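Local coordinates for protein hydrolase, alpha/beta hydrolase FOLD family (Staphylococcus aureus, PDB 2XMZ) that probably catalyses pyruvate elimination to form 2-succinyl-6-hydroxy-2,4-cyclohexadiene-1-carboxylate, a step of menaquinone biosynthesis, using an alpha/beta hydrolase fold, at residues D41-I46 and G261-E266; T116-K121 and K226-L231; D151-P156 and Q171-R176. All coordinates share one frame; numbering follows the deposited sequence.

Overall arrangement
Along the chain the three contacts are concentric: contact 3 lies between the two segments of contact 2, and these in turn lie between the two segments of contact 1. Contact 1 ties the approach to strand 44-48 to the C-terminal helix 252-266. Contact 2 sits about 24 Å from it, centre to centre, and joins the loop after strand 110-114 to helix 219-231. The strands of both belong to the same mixed sheet. Contact 3 is about 25 Å from contact 2 and 30 Å from contact 1, centre to centre, within the helical insertion between strands 110-114 and 210-215. Core and insertion thus each have their own long-range links, consistent with a capped alpha/beta hydrolase.

Contact 1: D41-I46 and G261-E266; sequences DNYHVI and GFLKEE
Tyr43 lays its ring on the side chain of Leu263, and this pair carries the contact. The tyrosine stands in the short link between helix 36-40 and strand 44-48. Its CG is turned beside the backbone N and anti to the carbonyl carbon (chi1 -52°), which sends the phenol out to helix 252-266. Leu263 slants across one ring face, its CB by the hydroxyl end and its CD1 over the centre. Leu263 CB touches Tyr43 OH at 3.4 Å and Tyr43 CZ at 3.7 Å. Farther in, Leu263 CD1 lies 3.9 Å from the centroid of the Tyr43 ring and only 7° off the ring normal, a CH-pi contact centred on the face. The phenol oxygen also comes within 3.7 Å of Lys264 N, where the two only touch.

Here the C-terminal helix of the alpha/beta hydrolase fold meets a loop leading into the central sheet; on the same helix, Phe262 packs against Ile112 of strand 110-114. After the tyrosine the chain enters its strand. His44 pairs through its backbone with Gln17 and Leu19, and Val45 with Tyr9, strand 44-48 lying between strands 6-9 and 17-22.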
ATOM      1  N   ASP A  41       3.087  14.486  15.223  1.00 38.45           N
ATOM      2  CA  ASP A  41       2.522  15.526  16.080  1.00 40.97           C
ATOM      3  C   ASP A  41       1.527  14.945  17.097  1.00 40.49           C
ATOM      4  O   ASP A  41       1.491  15.374  18.250  1.00 41.68           O
ATOM      5  CB  ASP A  41       1.816  16.593  15.232  1.00 42.63           C
ATOM      6  CG  ASP A  41       2.772  17.618  14.624  1.00 45.91           C
ATOM      7  OD1 ASP A  41       4.012  17.557  14.858  1.00 46.49           O
ATOM      8  OD2 ASP A  41       2.256  18.502  13.897  1.00 48.61           O
ATOM      9  N   ASN A  42       0.731  13.972  16.655  1.00 38.96           N
ATOM     10  CA  ASN A  42      -0.351  13.396  17.462  1.00 38.80           C
ATOM     11  C   ASN A  42      -0.412  11.866  17.454  1.00 36.06           C
ATOM     12  O   ASN A  42      -1.203  11.274  18.186  1.00 36.05           O
ATOM     13  CB  ASN A  42      -1.710  13.935  16.983  1.00 39.95           C
ATOM     14  CG  ASN A  42      -1.868  15.438  17.202  1.00 44.84           C
ATOM     15  OD1 ASN A  42      -1.919  16.210  16.240  1.00 49.19           O
ATOM     16  ND2 ASN A  42      -1.951  15.858  18.467  1.00 46.55           N
ATOM     17  N   TYR A  43       0.388  11.226  16.602  1.00 33.77           N
ATOM     18  CA  TYR A  43       0.291   9.775  16.395  1.00 31.01           C
ATOM     19  C   TYR A  43       1.672   9.123  16.351  1.00 29.49           C
ATOM     20  O   TYR A  43       2.607   9.678  15.780  1.00 28.80           O
ATOM     21  CB  TYR A  43      -0.502   9.455  15.093  1.00 30.70           C
ATOM     22  CG  TYR A  43      -1.859  10.145  15.030  1.00 33.13           C
ATOM     23  CD1 TYR A  43      -2.995   9.547  15.562  1.00 36.07           C
ATOM     24  CD2 TYR A  43      -1.995  11.418  14.467  1.00 35.06           C
ATOM     25  CE1 TYR A  43      -4.241  10.200  15.537  1.00 37.41           C
ATOM     26  CE2 TYR A  43      -3.230  12.065  14.425  1.00 39.18           C
ATOM     27  CZ  TYR A  43      -4.349  11.454  14.965  1.00 39.07           C
ATOM     28  OH  TYR A  43      -5.560  12.112  14.927  1.00 41.47           O
ATOM     29  N   HIS A  44       1.800   7.952  16.969  1.00 28.05           N
ATOM     30  CA  HIS A  44       2.960   7.101  16.719  1.00 26.64           C
ATOM     31  C   HIS A  44       2.871   6.636  15.273  1.00 25.05           C
ATOM     32  O   HIS A  44       1.783   6.354  14.772  1.00 23.56           O
ATOM     33  CB  HIS A  44       2.980   5.885  17.639  1.00 26.13           C
ATOM     34  CG  HIS A  44       3.077   6.230  19.093  1.00 27.23           C
ATOM     35  ND1 HIS A  44       4.184   6.831  19.643  1.00 28.07           N
ATOM     36  CD2 HIS A  44       2.203   6.032  20.110  1.00 25.86           C
ATOM     37  CE1 HIS A  44       3.988   6.997  20.941  1.00 29.05           C
ATOM     38  NE2 HIS A  44       2.796   6.518  21.250  1.00 28.65           N
ATOM     39  N   VAL A  45       4.013   6.566  14.604  1.00 24.66           N
ATOM     40  CA  VAL A  45       4.021   6.135  13.197  1.00 23.61           C
ATOM     41  C   VAL A  45       4.987   4.985  13.008  1.00 23.11           C
ATOM     42  O   VAL A  45       6.120   5.038  13.486  1.00 24.47           O
ATOM     43  CB  VAL A  45       4.378   7.292  12.201  1.00 24.01           C
ATOM     44  CG1 VAL A  45       4.550   6.740  10.768  1.00 22.59           C
ATOM     45  CG2 VAL A  45       3.328   8.414  12.240  1.00 22.96           C
ATOM     46  N   ILE A  46       4.521   3.957  12.294  1.00 21.98           N
ATOM     47  CA  ILE A  46       5.357   2.857  11.866  1.00 21.35           C
ATOM     48  C   ILE A  46       5.319   2.789  10.344  1.00 20.76           C
ATOM     49  O   ILE A  46       4.271   2.929   9.720  1.00 20.31           O
ATOM     50  CB  ILE A  46       4.875   1.492  12.421  1.00 21.13           C
ATOM     51  CG1 ILE A  46       4.995   1.469  13.943  1.00 24.79           C
ATOM     52  CG2 ILE A  46       5.687   0.326  11.817  1.00 21.07           C
ATOM     53  CD1 ILE A  46       4.267   0.291  14.589  1.00 26.43           C
ATOM     54  N   GLY A 261      -8.103  13.999   9.543  1.00 36.74           N
ATOM     55  CA  GLY A 261      -9.520  14.227   9.818  1.00 37.72           C
ATOM     56  C   GLY A 261     -10.267  12.935  10.121  1.00 37.13           C
ATOM     57  O   GLY A 261     -11.131  12.903  11.010  1.00 38.14           O
ATOM     58  N   PHE A 262      -9.944  11.881   9.372  1.00 35.08           N
ATOM     59  CA  PHE A 262     -10.466  10.533   9.629  1.00 34.59           C
ATOM     60  C   PHE A 262      -9.995  10.081  11.003  1.00 35.65           C
ATOM     61  O   PHE A 262     -10.814   9.767  11.873  1.00 36.57           O
ATOM     62  CB  PHE A 262      -9.970   9.554   8.549  1.00 32.54           C
ATOM     63  CG  PHE A 262     -10.263   8.083   8.837  1.00 31.17           C
ATOM     64  CD1 PHE A 262     -11.563   7.572   8.732  1.00 31.36           C
ATOM     65  CD2 PHE A 262      -9.231   7.212   9.189  1.00 28.59           C
ATOM     66  CE1 PHE A 262     -11.821   6.192   8.974  1.00 30.17           C
ATOM     67  CE2 PHE A 262      -9.471   5.840   9.442  1.00 28.48           C
ATOM     68  CZ  PHE A 262     -10.775   5.329   9.318  1.00 27.50           C
ATOM     69  N   LEU A 263      -8.678  10.086  11.203  1.00 35.66           N
ATOM     70  CA  LEU A 263      -8.093   9.769  12.510  1.00 37.48           C
ATOM     71  C   LEU A 263      -8.707  10.590  13.646  1.00 39.61           C
ATOM     72  O   LEU A 263      -8.939  10.055  14.721  1.00 40.24           O
ATOM     73  CB  LEU A 263      -6.566   9.911  12.506  1.00 37.08           C
ATOM     74  CG  LEU A 263      -5.750   9.001  11.569  1.00 35.63           C
ATOM     75  CD1 LEU A 263      -4.276   9.369  11.625  1.00 34.31           C
ATOM     76  CD2 LEU A 263      -5.938   7.510  11.867  1.00 35.75           C
ATOM     77  N   LYS A 264      -8.963  11.876  13.397  1.00 41.61           N
ATOM     78  CA  LYS A 264      -9.630  12.763  14.368  1.00 44.48           C
ATOM     79  C   LYS A 264     -11.018  12.203  14.723  1.00 45.49           C
ATOM     80  O   LYS A 264     -11.343  12.035  15.901  1.00 45.78           O
ATOM     81  CB  LYS A 264      -9.781  14.189  13.795  1.00 45.32           C
ATOM     82  CG  LYS A 264      -9.369  15.365  14.714  1.00 46.84           C
ATOM     83  CD  LYS A 264     -10.022  15.335  16.078  1.00 46.89           C
ATOM     84  CE  LYS A 264      -9.634  16.558  16.915  0.50 48.16           C
ATOM     85  NZ  LYS A 264     -10.215  17.831  16.391  0.50 46.83           N
ATOM     86  N   GLU A 265     -11.808  11.896  13.689  1.00 45.91           N
ATOM     87  CA  GLU A 265     -13.181  11.397  13.840  1.00 48.36           C
ATOM     88  C   GLU A 265     -13.264  10.075  14.580  1.00 48.95           C
ATOM     89  O   GLU A 265     -14.231   9.820  15.292  1.00 50.02           O
ATOM     90  CB  GLU A 265     -13.860  11.257  12.480  1.00 47.22           C
ATOM     91  CG  GLU A 265     -14.239  12.576  11.861  1.00 50.89           C
ATOM     92  CD  GLU A 265     -14.443  12.494  10.363  1.00 52.10           C
ATOM     93  OE1 GLU A 265     -14.067  11.471   9.751  1.00 52.92           O
ATOM     94  OE2 GLU A 265     -14.979  13.472   9.797  1.00 55.34           O
ATOM     95  N   GLU A 266     -12.246   9.242  14.407  1.00 49.23           N
ATOM     96  CA  GLU A 266     -12.257   7.902  14.975  1.00 50.79           C
ATOM     97  C   GLU A 266     -11.478   7.777  16.293  1.00 53.31           C
ATOM     98  O   GLU A 266     -11.398   6.691  16.855  1.00 53.78           O
ATOM     99  CB  GLU A 266     -11.803   6.866  13.933  1.00 48.65           C
ATOM    100  CG  GLU A 266     -12.556   6.924  12.592  1.00 47.05           C
ATOM    101  CD  GLU A 266     -14.069   6.683  12.701  1.00 46.88           C
ATOM    102  OE1 GLU A 266     -14.523   6.017  13.648  1.00 46.51           O
ATOM    103  OE2 GLU A 266     -14.812   7.145  11.808  1.00 46.98           O
TER

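Contact 2: T116-K121 and K226-L231; sequences TSPGIK and KKMANL
Met228 lays its thioether over one face of the Pro118 ring, toward the CG-CD side, the two side chains crossing at a slant, and then turns its methyl toward Thr116. The proline offers CG and CD: Met228 CG approaches Pro118 CG at 3.7 Å, and Met228 SD also sits 3.7 Å from Pro118 CD. The sulfur therefore bears on the two ring carbons together, and the contact is apolar in character. Past the sulfur the chain bends (chi3 -66°), which carries Met228 CE away from the proline. The methyl comes to 3.7 Å from Thr116 O and lies 4.2 Å from Thr116 CG2, and the Met228 and Thr116 side chains cross at about a right angle. One side chain of the helix thus spans from the proline ring back to the threonine.

The loop has its own bracing. Ser117 OG accepts from Gly119 N at 3.2 Å with an N-H...O angle of 157°, forming an ST turn round Pro118. Around the pair, Leu98 of helix 92-103 touches both Pro118 and Met228, while Ile224 and Trp200 add further cover to the proline. Nearer the surface, Lys121 NZ and Lys227 NZ are 5.9 Å apart, where their like charges would probably repel mildly.

Thr116 OG1 is hydrogen-bonded to the carbonyl oxygen of Ser91, the probable nucleophile on a GxSxG elbow. The contact thus packs helix 219-231 against the loop at the end of strand 110-114, beside the elbow, where this alpha/beta hydrolase leaves its sheet for the helical insertion.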
ATOM      1  N   THR A 116      -6.233   1.200  -4.067  1.00 21.15           N
ATOM      2  CA  THR A 116      -5.957  -0.236  -3.995  1.00 20.87           C
ATOM      3  C   THR A 116      -7.162  -1.044  -4.473  1.00 22.14           C
ATOM      4  O   THR A 116      -8.189  -0.478  -4.903  1.00 22.54           O
ATOM      5  CB  THR A 116      -5.515  -0.638  -2.566  1.00 19.64           C
ATOM      6  OG1 THR A 116      -4.907  -1.934  -2.564  1.00 19.53           O
ATOM      7  CG2 THR A 116      -6.674  -0.617  -1.539  1.00 20.52           C
ATOM      8  N   SER A 117      -7.048  -2.363  -4.362  1.00 22.76           N
ATOM      9  CA  SER A 117      -8.154  -3.249  -4.693  1.00 23.64           C
ATOM     10  C   SER A 117      -8.076  -4.524  -3.855  1.00 23.53           C
ATOM     11  O   SER A 117      -7.003  -4.858  -3.304  1.00 22.92           O
ATOM     12  CB  SER A 117      -8.148  -3.592  -6.187  1.00 24.55           C
ATOM     13  OG  SER A 117      -7.257  -4.645  -6.417  1.00 26.26           O
ATOM     14  N   PRO A 118      -9.214  -5.227  -3.728  1.00 24.24           N
ATOM     15  CA  PRO A 118      -9.262  -6.471  -2.995  1.00 24.58           C
ATOM     16  C   PRO A 118      -8.924  -7.655  -3.904  1.00 24.81           C
ATOM     17  O   PRO A 118      -9.228  -8.795  -3.574  1.00 25.42           O
ATOM     18  CB  PRO A 118     -10.731  -6.543  -2.512  1.00 25.59           C
ATOM     19  CG  PRO A 118     -11.399  -5.343  -3.045  1.00 26.99           C
ATOM     20  CD  PRO A 118     -10.557  -4.830  -4.167  1.00 24.74           C
ATOM     21  N   GLY A 119      -8.284  -7.363  -5.032  1.00 25.30           N
ATOM     22  CA  GLY A 119      -7.883  -8.367  -5.982  1.00 26.01           C
ATOM     23  C   GLY A 119      -8.895  -8.501  -7.092  1.00 28.56           C
ATOM     24  O   GLY A 119      -9.793  -7.660  -7.256  1.00 29.01           O
ATOM     25  N   ILE A 120      -8.769  -9.594  -7.831  1.00 29.11           N
ATOM     26  CA  ILE A 120      -9.517  -9.767  -9.051  1.00 31.26           C
ATOM     27  C   ILE A 120     -10.568 -10.849  -8.819  1.00 33.15           C
ATOM     28  O   ILE A 120     -10.254 -11.930  -8.313  1.00 33.09           O
ATOM     29  CB  ILE A 120      -8.546 -10.049 -10.235  1.00 31.26           C
ATOM     30  CG1 ILE A 120      -7.637  -8.833 -10.450  1.00 30.20           C
ATOM     31  CG2 ILE A 120      -9.296 -10.407 -11.519  1.00 33.16           C
ATOM     32  CD1 ILE A 120      -6.497  -9.047 -11.368  1.00 33.41           C
ATOM     33  N   LYS A 121     -11.816 -10.520  -9.156  1.00 34.59           N
ATOM     34  CA  LYS A 121     -12.952 -11.400  -8.912  1.00 37.52           C
ATOM     35  C   LYS A 121     -12.961 -12.651  -9.783  1.00 39.29           C
ATOM     36  O   LYS A 121     -13.050 -13.772  -9.277  1.00 41.12           O
ATOM     37  CB  LYS A 121     -14.260 -10.661  -9.176  1.00 38.69           C
ATOM     38  CG  LYS A 121     -14.753  -9.788  -8.062  1.00 39.59           C
ATOM     39  CD  LYS A 121     -16.280  -9.723  -8.213  1.00 42.30           C
ATOM     40  CE  LYS A 121     -16.816  -8.422  -7.716  1.00 43.14           C
ATOM     41  NZ  LYS A 121     -18.219  -8.238  -8.190  1.00 44.79           N
ATOM     42  N   LYS A 226     -15.218   2.859  -5.049  1.00 26.01           N
ATOM     43  CA  LYS A 226     -16.656   3.001  -4.821  1.00 27.04           C
ATOM     44  C   LYS A 226     -17.277   1.638  -4.503  1.00 26.65           C
ATOM     45  O   LYS A 226     -18.103   1.512  -3.593  1.00 25.92           O
ATOM     46  CB  LYS A 226     -17.365   3.639  -6.026  1.00 28.14           C
ATOM     47  CG  LYS A 226     -17.092   5.134  -6.203  1.00 30.60           C
ATOM     48  CD  LYS A 226     -17.981   5.753  -7.307  1.00 36.72           C
ATOM     49  CE  LYS A 226     -17.369   7.058  -7.818  1.00 38.60           C
ATOM     50  NZ  LYS A 226     -18.201   7.703  -8.864  1.00 43.78           N
ATOM     51  N   LYS A 227     -16.850   0.618  -5.243  1.00 25.84           N
ATOM     52  CA  LYS A 227     -17.352  -0.737  -5.023  1.00 26.39           C
ATOM     53  C   LYS A 227     -16.954  -1.270  -3.645  1.00 24.91           C
ATOM     54  O   LYS A 227     -17.794  -1.806  -2.951  1.00 25.41           O
ATOM     55  CB  LYS A 227     -16.861  -1.679  -6.105  1.00 26.22           C
ATOM     56  CG  LYS A 227     -17.599  -1.579  -7.411  1.00 30.06           C
ATOM     57  CD  LYS A 227     -16.961  -2.600  -8.334  1.00 34.11           C
ATOM     58  CE  LYS A 227     -17.020  -2.187  -9.779  1.00 38.11           C
ATOM     59  NZ  LYS A 227     -16.329  -3.183 -10.630  1.00 39.71           N
ATOM     60  N   MET A 228     -15.683  -1.105  -3.271  1.00 23.37           N
ATOM     61  CA  MET A 228     -15.202  -1.454  -1.929  1.00 22.47           C
ATOM     62  C   MET A 228     -16.017  -0.753  -0.838  1.00 22.93           C
ATOM     63  O   MET A 228     -16.448  -1.386   0.122  1.00 22.59           O
ATOM     64  CB  MET A 228     -13.718  -1.102  -1.756  1.00 22.48           C
ATOM     65  CG  MET A 228     -12.757  -1.923  -2.617  1.00 21.01           C
ATOM     66  SD  MET A 228     -11.105  -1.846  -1.969  1.00 24.72           S
ATOM     67  CE  MET A 228     -10.747  -0.108  -2.223  1.00 17.10           C
ATOM     68  N   ALA A 229     -16.235   0.546  -0.998  1.00 23.37           N
ATOM     69  CA  ALA A 229     -16.983   1.329  -0.002  1.00 24.95           C
ATOM     70  C   ALA A 229     -18.359   0.746   0.246  1.00 26.37           C
ATOM     71  O   ALA A 229     -18.816   0.679   1.391  1.00 27.16           O
ATOM     72  CB  ALA A 229     -17.096   2.778  -0.438  1.00 25.59           C
ATOM     73  N   ASN A 230     -19.017   0.306  -0.829  1.00 26.89           N
ATOM     74  CA  ASN A 230     -20.343  -0.298  -0.741  1.00 28.79           C
ATOM     75  C   ASN A 230     -20.380  -1.518   0.151  1.00 27.74           C
ATOM     76  O   ASN A 230     -21.410  -1.826   0.749  1.00 28.20           O
ATOM     77  CB  ASN A 230     -20.832  -0.752  -2.125  1.00 30.07           C
ATOM     78  CG  ASN A 230     -21.307   0.381  -2.991  1.00 35.68           C
ATOM     79  OD1 ASN A 230     -21.639   1.463  -2.500  1.00 40.79           O
ATOM     80  ND2 ASN A 230     -21.369   0.132  -4.304  1.00 37.49           N
ATOM     81  N   LEU A 231     -19.263  -2.243   0.184  1.00 26.24           N
ATOM     82  CA  LEU A 231     -19.207  -3.580   0.764  1.00 25.81           C
ATOM     83  C   LEU A 231     -18.614  -3.603   2.171  1.00 24.82           C
ATOM     84  O   LEU A 231     -18.949  -4.471   2.965  1.00 24.51           O
ATOM     85  CB  LEU A 231     -18.407  -4.519  -0.156  1.00 25.20           C
ATOM     86  CG  LEU A 231     -19.173  -4.921  -1.446  1.00 27.31           C
ATOM     87  CD1 LEU A 231     -18.280  -5.693  -2.432  1.00 27.41           C
ATOM     88  CD2 LEU A 231     -20.440  -5.705  -1.122  1.00 28.23           C
TER

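Contact 3: D151-P156 and Q171-R176; sequences DWEKLP and QIRQQR
Arg173 runs its extended chain past one carboxylate oxygen, Glu153 OE2, and folds its guanidinium back onto it. Its CB stands 3.7 Å from Glu153 OE2, and CG, held anti to the backbone N, draws in to 3.3 Å from the same oxygen. CD keeps that distance, while the stretched chain carries NE a little farther off. Arg173 NH2 then closes a salt bridge to Glu153 OE2 at 2.7 Å, with an N-H...O angle of 159°. The oxygen lies in the guanidinium plane, but the donor arrives from above the carboxylate plane, 59° out of it. Asn150 OD1 is a second acceptor for this NH2.

Arg176 lies beside the pair, its NH1 3.6 Å from Glu153 CG. Trp152 CD1 stands over the centre of its guanidinium face, 3.7 Å from Arg176 CZ, with the indole edge turned to the group and the two planes 89° apart. Ile172 CG2 covers the opposite face, and Phe158 makes a cation-pi contact. The salt bridge and the edge-to-face packing hold the end of helix 145-152 and its following turn to helix 166-177. With Glu153 OE2 4.9 Å from Arg176 NH1, the carboxylate probably also helps offset this buried arginine's charge.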
ATOM      1  N   ASP A 151       9.967   1.577 -18.759  1.00 39.16           N
ATOM      2  CA  ASP A 151       8.673   1.119 -19.267  1.00 39.42           C
ATOM      3  C   ASP A 151       7.547   1.359 -18.241  1.00 37.96           C
ATOM      4  O   ASP A 151       6.454   1.776 -18.616  1.00 38.02           O
ATOM      5  CB  ASP A 151       8.732  -0.365 -19.656  1.00 39.29           C
ATOM      6  CG  ASP A 151       9.532  -0.622 -20.927  1.00 42.45           C
ATOM      7  OD1 ASP A 151      10.126   0.321 -21.509  1.00 43.26           O
ATOM      8  OD2 ASP A 151       9.561  -1.796 -21.358  1.00 44.17           O
ATOM      9  N   TRP A 152       7.832   1.108 -16.959  1.00 36.95           N
ATOM     10  CA  TRP A 152       6.866   1.290 -15.871  1.00 35.51           C
ATOM     11  C   TRP A 152       6.374   2.731 -15.811  1.00 35.69           C
ATOM     12  O   TRP A 152       5.163   2.969 -15.681  1.00 35.18           O
ATOM     13  CB  TRP A 152       7.493   0.906 -14.538  1.00 35.37           C
ATOM     14  CG  TRP A 152       6.531   0.667 -13.415  1.00 33.94           C
ATOM     15  CD1 TRP A 152       6.337   1.459 -12.320  1.00 33.25           C
ATOM     16  CD2 TRP A 152       5.668  -0.467 -13.247  1.00 34.06           C
ATOM     17  NE1 TRP A 152       5.406   0.887 -11.477  1.00 32.35           N
ATOM     18  CE2 TRP A 152       4.973  -0.290 -12.028  1.00 32.99           C
ATOM     19  CE3 TRP A 152       5.417  -1.616 -14.008  1.00 35.22           C
ATOM     20  CZ2 TRP A 152       4.021  -1.213 -11.559  1.00 33.75           C
ATOM     21  CZ3 TRP A 152       4.466  -2.537 -13.537  1.00 35.80           C
ATOM     22  CH2 TRP A 152       3.789  -2.328 -12.323  1.00 33.42           C
ATOM     23  N   GLU A 153       7.312   3.675 -15.913  1.00 35.43           N
ATOM     24  CA  GLU A 153       7.022   5.115 -15.999  1.00 36.03           C
ATOM     25  C   GLU A 153       5.996   5.489 -17.074  1.00 36.04           C
ATOM     26  O   GLU A 153       5.317   6.497 -16.944  1.00 36.77           O
ATOM     27  CB  GLU A 153       8.299   5.900 -16.315  1.00 37.40           C
ATOM     28  CG  GLU A 153       9.255   6.108 -15.149  1.00 38.94           C
ATOM     29  CD  GLU A 153      10.434   7.016 -15.497  1.00 41.95           C
ATOM     30  OE1 GLU A 153      10.478   7.568 -16.619  1.00 42.59           O
ATOM     31  OE2 GLU A 153      11.316   7.195 -14.634  1.00 44.14           O
ATOM     32  N   LYS A 154       5.924   4.708 -18.152  1.00 35.85           N
ATOM     33  CA  LYS A 154       5.054   5.037 -19.303  1.00 36.51           C
ATOM     34  C   LYS A 154       3.673   4.388 -19.250  1.00 35.32           C
ATOM     35  O   LYS A 154       2.881   4.571 -20.172  1.00 36.20           O
ATOM     36  CB  LYS A 154       5.724   4.654 -20.625  1.00 37.45           C
ATOM     37  CG  LYS A 154       7.012   5.370 -20.899  1.00 39.52           C
ATOM     38  CD  LYS A 154       7.560   4.991 -22.275  1.00 41.62           C
ATOM     39  CE  LYS A 154       9.067   5.058 -22.261  1.00 44.58           C
ATOM     40  NZ  LYS A 154       9.580   6.444 -22.424  1.00 45.86           N
ATOM     41  N   LEU A 155       3.390   3.622 -18.194  1.00 33.65           N
ATOM     42  CA  LEU A 155       2.074   2.990 -18.048  1.00 32.81           C
ATOM     43  C   LEU A 155       0.985   4.052 -17.892  1.00 32.71           C
ATOM     44  O   LEU A 155       1.206   5.058 -17.220  1.00 32.76           O
ATOM     45  CB  LEU A 155       2.042   2.000 -16.878  1.00 31.67           C
ATOM     46  CG  LEU A 155       2.761   0.652 -17.032  1.00 31.57           C
ATOM     47  CD1 LEU A 155       2.761  -0.069 -15.697  1.00 32.01           C
ATOM     48  CD2 LEU A 155       2.108  -0.213 -18.099  1.00 32.93           C
ATOM     49  N   PRO A 156      -0.184   3.847 -18.539  1.00 33.13           N
ATOM     50  CA  PRO A 156      -1.289   4.814 -18.423  1.00 32.98           C
ATOM     51  C   PRO A 156      -1.662   5.108 -16.963  1.00 31.31           C
ATOM     52  O   PRO A 156      -2.035   6.234 -16.629  1.00 30.37           O
ATOM     53  CB  PRO A 156      -2.450   4.109 -19.132  1.00 33.88           C
ATOM     54  CG  PRO A 156      -1.807   3.184 -20.111  1.00 34.94           C
ATOM     55  CD  PRO A 156      -0.486   2.760 -19.498  1.00 33.80           C
ATOM     56  N   GLN A 171      12.569  11.808  -7.425  1.00 37.73           N
ATOM     57  CA  GLN A 171      12.464  11.015  -6.191  1.00 37.83           C
ATOM     58  C   GLN A 171      11.789   9.661  -6.431  1.00 35.81           C
ATOM     59  O   GLN A 171      12.279   8.632  -5.972  1.00 35.06           O
ATOM     60  CB  GLN A 171      11.682  11.767  -5.111  1.00 38.45           C
ATOM     61  CG  GLN A 171      12.436  12.889  -4.414  1.00 44.36           C
ATOM     62  CD  GLN A 171      11.530  13.715  -3.497  1.00 50.18           C
ATOM     63  OE1 GLN A 171      10.554  14.335  -3.953  1.00 52.60           O
ATOM     64  NE2 GLN A 171      11.852  13.733  -2.200  1.00 51.77           N
ATOM     65  N   ILE A 172      10.654   9.692  -7.128  1.00 34.73           N
ATOM     66  CA  ILE A 172       9.943   8.481  -7.535  1.00 33.56           C
ATOM     67  C   ILE A 172      10.852   7.550  -8.354  1.00 33.46           C
ATOM     68  O   ILE A 172      10.952   6.355  -8.038  1.00 31.97           O
ATOM     69  CB  ILE A 172       8.650   8.808  -8.324  1.00 33.22           C
ATOM     70  CG1 ILE A 172       7.608   9.442  -7.396  1.00 33.54           C
ATOM     71  CG2 ILE A 172       8.064   7.542  -8.937  1.00 31.74           C
ATOM     72  CD1 ILE A 172       6.452  10.095  -8.122  1.00 33.62           C
ATOM     73  N   ARG A 173      11.505   8.105  -9.387  1.00 33.99           N
ATOM     74  CA  ARG A 173      12.400   7.338 -10.269  1.00 34.52           C
ATOM     75  C   ARG A 173      13.560   6.698  -9.501  1.00 34.85           C
ATOM     76  O   ARG A 173      13.917   5.548  -9.746  1.00 33.91           O
ATOM     77  CB  ARG A 173      12.947   8.213 -11.418  1.00 35.67           C
ATOM     78  CG  ARG A 173      13.780   7.425 -12.421  1.00 35.63           C
ATOM     79  CD  ARG A 173      14.245   8.249 -13.604  1.00 36.17           C
ATOM     80  NE  ARG A 173      15.208   7.503 -14.411  1.00 35.72           N
ATOM     81  CZ  ARG A 173      14.898   6.535 -15.272  1.00 35.65           C
ATOM     82  NH1 ARG A 173      15.866   5.925 -15.938  1.00 34.82           N
ATOM     83  NH2 ARG A 173      13.628   6.171 -15.477  1.00 32.87           N
ATOM     84  N   GLN A 174      14.133   7.458  -8.571  1.00 35.87           N
ATOM     85  CA  GLN A 174      15.231   6.983  -7.748  1.00 36.53           C
ATOM     86  C   GLN A 174      14.792   5.840  -6.844  1.00 35.10           C
ATOM     87  O   GLN A 174      15.521   4.846  -6.704  1.00 35.56           O
ATOM     88  CB  GLN A 174      15.833   8.151  -6.934  1.00 37.86           C
ATOM     89  CG  GLN A 174      16.815   7.758  -5.833  0.50 38.57           C
ATOM     90  CD  GLN A 174      16.138   7.239  -4.575  0.50 38.02           C
ATOM     91  OE1 GLN A 174      16.609   6.281  -3.955  0.50 37.32           O
ATOM     92  NE2 GLN A 174      15.013   7.856  -4.203  0.50 39.45           N
ATOM     93  N   GLN A 175      13.610   5.987  -6.237  1.00 34.04           N
ATOM     94  CA  GLN A 175      13.050   4.982  -5.349  1.00 31.79           C
ATOM     95  C   GLN A 175      12.819   3.671  -6.099  1.00 29.80           C
ATOM     96  O   GLN A 175      13.081   2.585  -5.565  1.00 29.43           O
ATOM     97  CB  GLN A 175      11.753   5.476  -4.717  1.00 31.61           C
ATOM     98  CG  GLN A 175      11.930   6.337  -3.446  1.00 35.14           C
ATOM     99  CD  GLN A 175      10.691   7.152  -3.081  1.00 37.34           C
ATOM    100  OE1 GLN A 175       9.585   6.893  -3.574  1.00 37.77           O
ATOM    101  NE2 GLN A 175      10.873   8.143  -2.211  1.00 39.37           N
ATOM    102  N   ARG A 176      12.345   3.777  -7.338  1.00 27.75           N
ATOM    103  CA  ARG A 176      12.141   2.605  -8.194  1.00 26.34           C
ATOM    104  C   ARG A 176      13.489   1.953  -8.611  1.00 26.05           C
ATOM    105  O   ARG A 176      13.658   0.727  -8.531  1.00 24.04           O
ATOM    106  CB  ARG A 176      11.318   2.997  -9.435  1.00 26.32           C
ATOM    107  CG  ARG A 176       9.888   3.533  -9.113  1.00 26.00           C
ATOM    108  CD  ARG A 176       9.169   3.913 -10.397  1.00 25.99           C
ATOM    109  NE  ARG A 176       7.736   4.152 -10.214  1.00 24.27           N
ATOM    110  CZ  ARG A 176       6.986   4.889 -11.029  1.00 23.33           C
ATOM    111  NH1 ARG A 176       7.521   5.483 -12.096  1.00 23.10           N
ATOM    112  NH2 ARG A 176       5.689   5.029 -10.777  1.00 24.98           N
TER